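Local coordinates for AT27789p (Drosophila melanogaster, PDB 5UZN), which probably binds RNA, including mRNA, as the fly hnRNP F/H homolog Glorund, of which this chain is the third quasi-RNA recognition motif, at residues S22-E32 with H70-L81. Residues are numbered along the deposited sequence; the frame is centred on the assembly and turned at random.
Sequences SFENDVFKFFE and HREQMGSRYIEL
Phe-30 swings CG away from its own backbone N (chi1 -175°), which carries the ring off helix 24-31 and in among His-70, Arg-71, Met-74, Ile-79 and Leu-81. His-70 answers with CG tucked between its backbone N and carbonyl carbon (chi1 51°), laying the imidazole alongside the phenyl ring. The two planes differ by 19°, yet the rings are displaced enough that little of one covers the other; the closest approach is Phe-30 CZ to His-70 ND1, 3.3 Å. That same ND1 donates to Arg-71 O at 3.0 Å, close to the imidazole plane, which fixes the ring's rotation. Leu-81 CD1 sits at the edge of the Phe-30 ring, and Ile-79 CG1 lies 3.8 Å from Phe-30 CE1. Over one face of the phenyl ring passes Arg-71 N, itself hydrogen-bonded to Phe-30 O at 3.2 Å.

In the RRM-type fold, with its two helices packed on a four-stranded antiparallel sheet, this contact joins the first helix to the linker that runs from helix 60-68 into edge strand 80-86. Back toward the start of the helix, Met-74 packs against Leu-18 and Met-15: its SD lies 3.4 Å from Ser-22 CB, while its CE reaches Phe-30 CB and Val-27 CG2. Ser-22 OG is tied to Asp-26 OD2 at 2.7 Å, on the carboxylate's anti lone pair. With Phe-30 cut back to an alanine, His-70, Met-74, Ile-79 and Leu-81 would probably lose the ring they share and face a gap. On the outer side Arg-71 bends across the Lys-29 carbonyl carbon, its guanidinium turned toward the Glu-32 carboxylate in a salt bridge whose modelled length is doubtful.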
loop_
_atom_site.group_PDB
_atom_site.type_symbol
_atom_site.label_atom_id
_atom_site.label_comp_id
_atom_site.label_asym_id
_atom_site.label_seq_id
_atom_site.Cartn_x
_atom_site.Cartn_y
_atom_site.Cartn_z
ATOM N N SER A 22 8.755 4.196 6.686
ATOM C CA SER A 22 8.360 3.930 5.301
ATOM C C SER A 22 7.225 4.854 4.872
ATOM O O SER A 22 6.161 4.873 5.501
ATOM C CB SER A 22 7.945 2.472 5.130
ATOM O OG SER A 22 9.090 1.638 5.100
ATOM N N PHE A 23 7.444 5.593 3.785
ATOM C CA PHE A 23 6.448 6.539 3.316
ATOM C C PHE A 23 6.001 6.173 1.917
ATOM O O PHE A 23 6.103 5.002 1.538
ATOM C CB PHE A 23 7.011 7.947 3.414
ATOM C CG PHE A 23 7.428 8.299 4.806
ATOM C CD1 PHE A 23 6.472 8.625 5.751
ATOM C CD2 PHE A 23 8.768 8.239 5.191
ATOM C CE1 PHE A 23 6.832 8.924 7.044
ATOM C CE2 PHE A 23 9.137 8.528 6.490
ATOM C CZ PHE A 23 8.168 8.877 7.421
ATOM N N GLU A 24 5.503 7.143 1.144
ATOM C CA GLU A 24 4.865 6.788 -0.122
ATOM C C GLU A 24 5.835 6.079 -1.058
ATOM O O GLU A 24 5.485 5.059 -1.659
ATOM C CB GLU A 24 4.274 8.033 -0.785
ATOM C CG GLU A 24 2.897 8.409 -0.197
ATOM C CD GLU A 24 2.321 9.714 -0.735
ATOM O OE1 GLU A 24 1.860 10.541 0.084
ATOM O OE2 GLU A 24 2.313 9.911 -1.969
ATOM N N ASN A 25 7.069 6.592 -1.193
ATOM C CA ASN A 25 7.979 5.983 -2.157
ATOM C C ASN A 25 8.304 4.540 -1.796
ATOM O O ASN A 25 8.524 3.722 -2.693
ATOM C CB ASN A 25 9.247 6.828 -2.310
ATOM C CG ASN A 25 9.014 8.065 -3.189
ATOM O OD1 ASN A 25 8.188 8.052 -4.115
ATOM N ND2 ASN A 25 9.726 9.140 -2.890
ATOM N N ASP A 26 8.311 4.193 -0.503
ATOM C CA ASP A 26 8.498 2.788 -0.137
ATOM C C ASP A 26 7.311 1.923 -0.560
ATOM O O ASP A 26 7.489 0.750 -0.916
ATOM C CB ASP A 26 8.711 2.654 1.366
ATOM C CG ASP A 26 10.168 2.601 1.746
ATOM O OD1 ASP A 26 11.006 2.985 0.912
ATOM O OD2 ASP A 26 10.471 2.167 2.881
ATOM N N VAL A 27 6.090 2.458 -0.493
ATOM C CA VAL A 27 4.952 1.682 -0.986
ATOM C C VAL A 27 5.076 1.478 -2.487
ATOM O O VAL A 27 4.921 0.358 -2.989
ATOM C CB VAL A 27 3.620 2.352 -0.593
ATOM C CG1 VAL A 27 2.426 1.563 -1.131
ATOM C CG2 VAL A 27 3.505 2.369 0.914
ATOM N N PHE A 28 5.403 2.517 -3.226
ATOM C CA PHE A 28 5.593 2.373 -4.646
ATOM C C PHE A 28 6.664 1.311 -4.917
ATOM O O PHE A 28 6.480 0.475 -5.730
ATOM C CB PHE A 28 5.906 3.719 -5.308
ATOM C CG PHE A 28 4.694 4.605 -5.539
ATOM C CD1 PHE A 28 3.772 4.304 -6.472
ATOM C CD2 PHE A 28 4.513 5.752 -4.819
ATOM C CE1 PHE A 28 2.684 5.123 -6.697
ATOM C CE2 PHE A 28 3.432 6.571 -5.031
ATOM C CZ PHE A 28 2.511 6.245 -5.975
ATOM N N LYS A 29 7.767 1.307 -4.182
ATOM C CA LYS A 29 8.814 0.306 -4.412
ATOM C C LYS A 29 8.324 -1.098 -4.107
ATOM O O LYS A 29 8.750 -2.065 -4.751
ATOM C CB LYS A 29 10.045 0.609 -3.556
ATOM C CG LYS A 29 10.827 1.834 -3.998
ATOM C CD LYS A 29 12.018 2.087 -3.073
ATOM C CE LYS A 29 12.786 3.348 -3.472
ATOM N NZ LYS A 29 13.896 3.662 -2.516
ATOM N N PHE A 30 7.423 -1.216 -3.133
ATOM C CA PHE A 30 6.900 -2.507 -2.704
ATOM C C PHE A 30 6.102 -3.183 -3.816
ATOM O O PHE A 30 6.202 -4.399 -4.003
ATOM C CB PHE A 30 6.051 -2.303 -1.444
ATOM C CG PHE A 30 5.539 -3.585 -0.834
ATOM C CD1 PHE A 30 6.336 -4.322 0.025
ATOM C CD2 PHE A 30 4.283 -4.066 -1.151
ATOM C CE1 PHE A 30 5.879 -5.493 0.574
ATOM C CE2 PHE A 30 3.817 -5.239 -0.584
ATOM C CZ PHE A 30 4.627 -5.952 0.278
ATOM N N PHE A 31 5.328 -2.416 -4.580
ATOM C CA PHE A 31 4.474 -2.984 -5.615
ATOM C C PHE A 31 5.078 -2.934 -7.011
ATOM O O PHE A 31 4.409 -3.337 -7.970
ATOM C CB PHE A 31 3.119 -2.268 -5.640
ATOM C CG PHE A 31 2.281 -2.514 -4.425
ATOM C CD1 PHE A 31 1.803 -3.791 -4.144
ATOM C CD2 PHE A 31 1.962 -1.475 -3.576
ATOM C CE1 PHE A 31 1.028 -4.016 -3.035
ATOM C CE2 PHE A 31 1.178 -1.689 -2.466
ATOM C CZ PHE A 31 0.720 -2.963 -2.190
ATOM N N GLU A 32 6.297 -2.428 -7.174
ATOM C CA GLU A 32 6.812 -2.272 -8.528
ATOM C C GLU A 32 6.978 -3.663 -9.123
ATOM O O GLU A 32 7.290 -4.599 -8.400
ATOM C CB GLU A 32 8.141 -1.493 -8.539
ATOM C CG GLU A 32 9.312 -2.276 -7.999
ATOM C CD GLU A 32 10.523 -1.411 -7.722
ATOM O OE1 GLU A 32 11.555 -1.982 -7.308
ATOM O OE2 GLU A 32 10.437 -0.168 -7.895
ATOM N N HIS A 70 4.699 -8.852 -5.168
ATOM C CA HIS A 70 5.215 -7.727 -4.404
ATOM C C HIS A 70 6.463 -8.212 -3.675
ATOM O O HIS A 70 6.739 -9.414 -3.609
ATOM C CB HIS A 70 4.153 -7.206 -3.432
ATOM C CG HIS A 70 3.534 -8.275 -2.576
ATOM N ND1 HIS A 70 4.129 -8.734 -1.422
ATOM C CD2 HIS A 70 2.365 -8.953 -2.690
ATOM C CE1 HIS A 70 3.363 -9.658 -0.869
ATOM N NE2 HIS A 70 2.283 -9.806 -1.614
ATOM N N ARG A 71 7.220 -7.269 -3.121
ATOM C CA ARG A 71 8.428 -7.661 -2.407
ATOM C C ARG A 71 8.089 -8.474 -1.164
ATOM O O ARG A 71 6.965 -8.451 -0.649
ATOM C CB ARG A 71 9.255 -6.435 -2.019
ATOM C CG ARG A 71 10.099 -5.872 -3.168
ATOM C CD ARG A 71 10.090 -4.351 -3.132
ATOM N NE ARG A 71 11.404 -3.744 -3.344
ATOM C CZ ARG A 71 11.870 -3.368 -4.533
ATOM N NH1 ARG A 71 11.142 -3.565 -5.625
ATOM N NH2 ARG A 71 13.068 -2.804 -4.637
ATOM N N GLU A 72 9.085 -9.209 -0.678
ATOM C CA GLU A 72 8.853 -10.046 0.491
ATOM C C GLU A 72 8.685 -9.206 1.745
ATOM O O GLU A 72 7.917 -9.569 2.636
ATOM C CB GLU A 72 9.995 -11.054 0.629
ATOM C CG GLU A 72 10.220 -11.845 -0.667
ATOM C CD GLU A 72 11.545 -12.585 -0.704
ATOM O OE1 GLU A 72 12.392 -12.251 -1.565
ATOM O OE2 GLU A 72 11.735 -13.505 0.121
ATOM N N GLN A 73 9.357 -8.066 1.811
ATOM C CA GLN A 73 9.300 -7.194 2.968
ATOM C C GLN A 73 9.330 -5.758 2.475
ATOM O O GLN A 73 9.773 -5.478 1.362
ATOM C CB GLN A 73 10.481 -7.423 3.930
ATOM C CG GLN A 73 10.513 -8.772 4.624
ATOM C CD GLN A 73 11.530 -8.802 5.760
ATOM O OE1 GLN A 73 12.687 -8.408 5.588
ATOM N NE2 GLN A 73 11.094 -9.255 6.932
ATOM N N MET A 74 8.835 -4.845 3.304
ATOM C CA MET A 74 9.128 -3.422 3.141
ATOM C C MET A 74 10.138 -3.067 4.222
ATOM O O MET A 74 9.861 -3.249 5.411
ATOM C CB MET A 74 7.874 -2.572 3.278
ATOM C CG MET A 74 8.106 -1.119 2.944
ATOM S SD MET A 74 6.639 -0.151 3.322
ATOM C CE MET A 74 5.421 -0.954 2.274
ATOM N N GLY A 75 11.298 -2.583 3.821
ATOM C CA GLY A 75 12.371 -2.521 4.794
ATOM C C GLY A 75 12.611 -3.922 5.310
ATOM O O GLY A 75 12.819 -4.863 4.542
ATOM N N SER A 76 12.527 -4.106 6.621
ATOM C CA SER A 76 12.707 -5.433 7.185
ATOM C C SER A 76 11.456 -5.895 7.920
ATOM O O SER A 76 11.554 -6.666 8.871
ATOM C CB SER A 76 13.917 -5.484 8.117
ATOM O OG SER A 76 14.075 -4.286 8.859
ATOM N N ARG A 77 10.279 -5.423 7.492
ATOM C CA ARG A 77 9.002 -5.842 8.067
ATOM C C ARG A 77 8.179 -6.590 7.026
ATOM O O ARG A 77 8.217 -6.268 5.841
ATOM C CB ARG A 77 8.188 -4.652 8.595
ATOM C CG ARG A 77 8.779 -4.012 9.853
ATOM C CD ARG A 77 7.890 -2.895 10.335
ATOM N NE ARG A 77 7.506 -3.017 11.736
ATOM C CZ ARG A 77 8.129 -2.392 12.732
ATOM N NH1 ARG A 77 7.709 -2.553 13.980
ATOM N NH2 ARG A 77 9.170 -1.602 12.487
ATOM N N TYR A 78 7.474 -7.624 7.462
ATOM C CA TYR A 78 6.511 -8.266 6.588
ATOM C C TYR A 78 5.243 -7.427 6.590
ATOM O O TYR A 78 4.785 -7.001 7.654
ATOM C CB TYR A 78 6.212 -9.683 7.064
ATOM C CG TYR A 78 7.442 -10.529 7.193
ATOM C CD1 TYR A 78 8.054 -11.061 6.071
ATOM C CD2 TYR A 78 7.996 -10.797 8.443
ATOM C CE1 TYR A 78 9.203 -11.853 6.190
ATOM C CE2 TYR A 78 9.124 -11.567 8.569
ATOM C CZ TYR A 78 9.725 -12.099 7.446
ATOM O OH TYR A 78 10.848 -12.878 7.585
ATOM N N ILE A 79 4.700 -7.172 5.403
ATOM C CA ILE A 79 3.511 -6.338 5.214
ATOM C C ILE A 79 2.295 -7.242 5.049
ATOM O O ILE A 79 2.343 -8.220 4.295
ATOM C CB ILE A 79 3.680 -5.436 3.978
ATOM C CG1 ILE A 79 4.940 -4.563 4.101
ATOM C CG2 ILE A 79 2.405 -4.641 3.702
ATOM C CD1 ILE A 79 4.984 -3.719 5.365
ATOM N N GLU A 80 1.195 -6.916 5.730
ATOM C CA GLU A 80 -0.072 -7.606 5.501
ATOM C C GLU A 80 -0.928 -6.817 4.527
ATOM O O GLU A 80 -1.196 -5.632 4.765
ATOM C CB GLU A 80 -0.857 -7.769 6.795
ATOM C CG GLU A 80 -0.322 -8.738 7.796
ATOM C CD GLU A 80 -1.319 -8.882 8.909
ATOM O OE1 GLU A 80 -2.162 -9.798 8.812
ATOM O OE2 GLU A 80 -1.307 -8.027 9.832
ATOM N N LEU A 81 -1.394 -7.473 3.467
ATOM C CA LEU A 81 -2.216 -6.844 2.445
ATOM C C LEU A 81 -3.660 -7.311 2.588
ATOM O O LEU A 81 -3.911 -8.491 2.831
ATOM C CB LEU A 81 -1.707 -7.180 1.042
ATOM C CG LEU A 81 -0.265 -6.739 0.791
ATOM C CD1 LEU A 81 0.109 -7.033 -0.654
ATOM C CD2 LEU A 81 -0.113 -5.254 1.113
#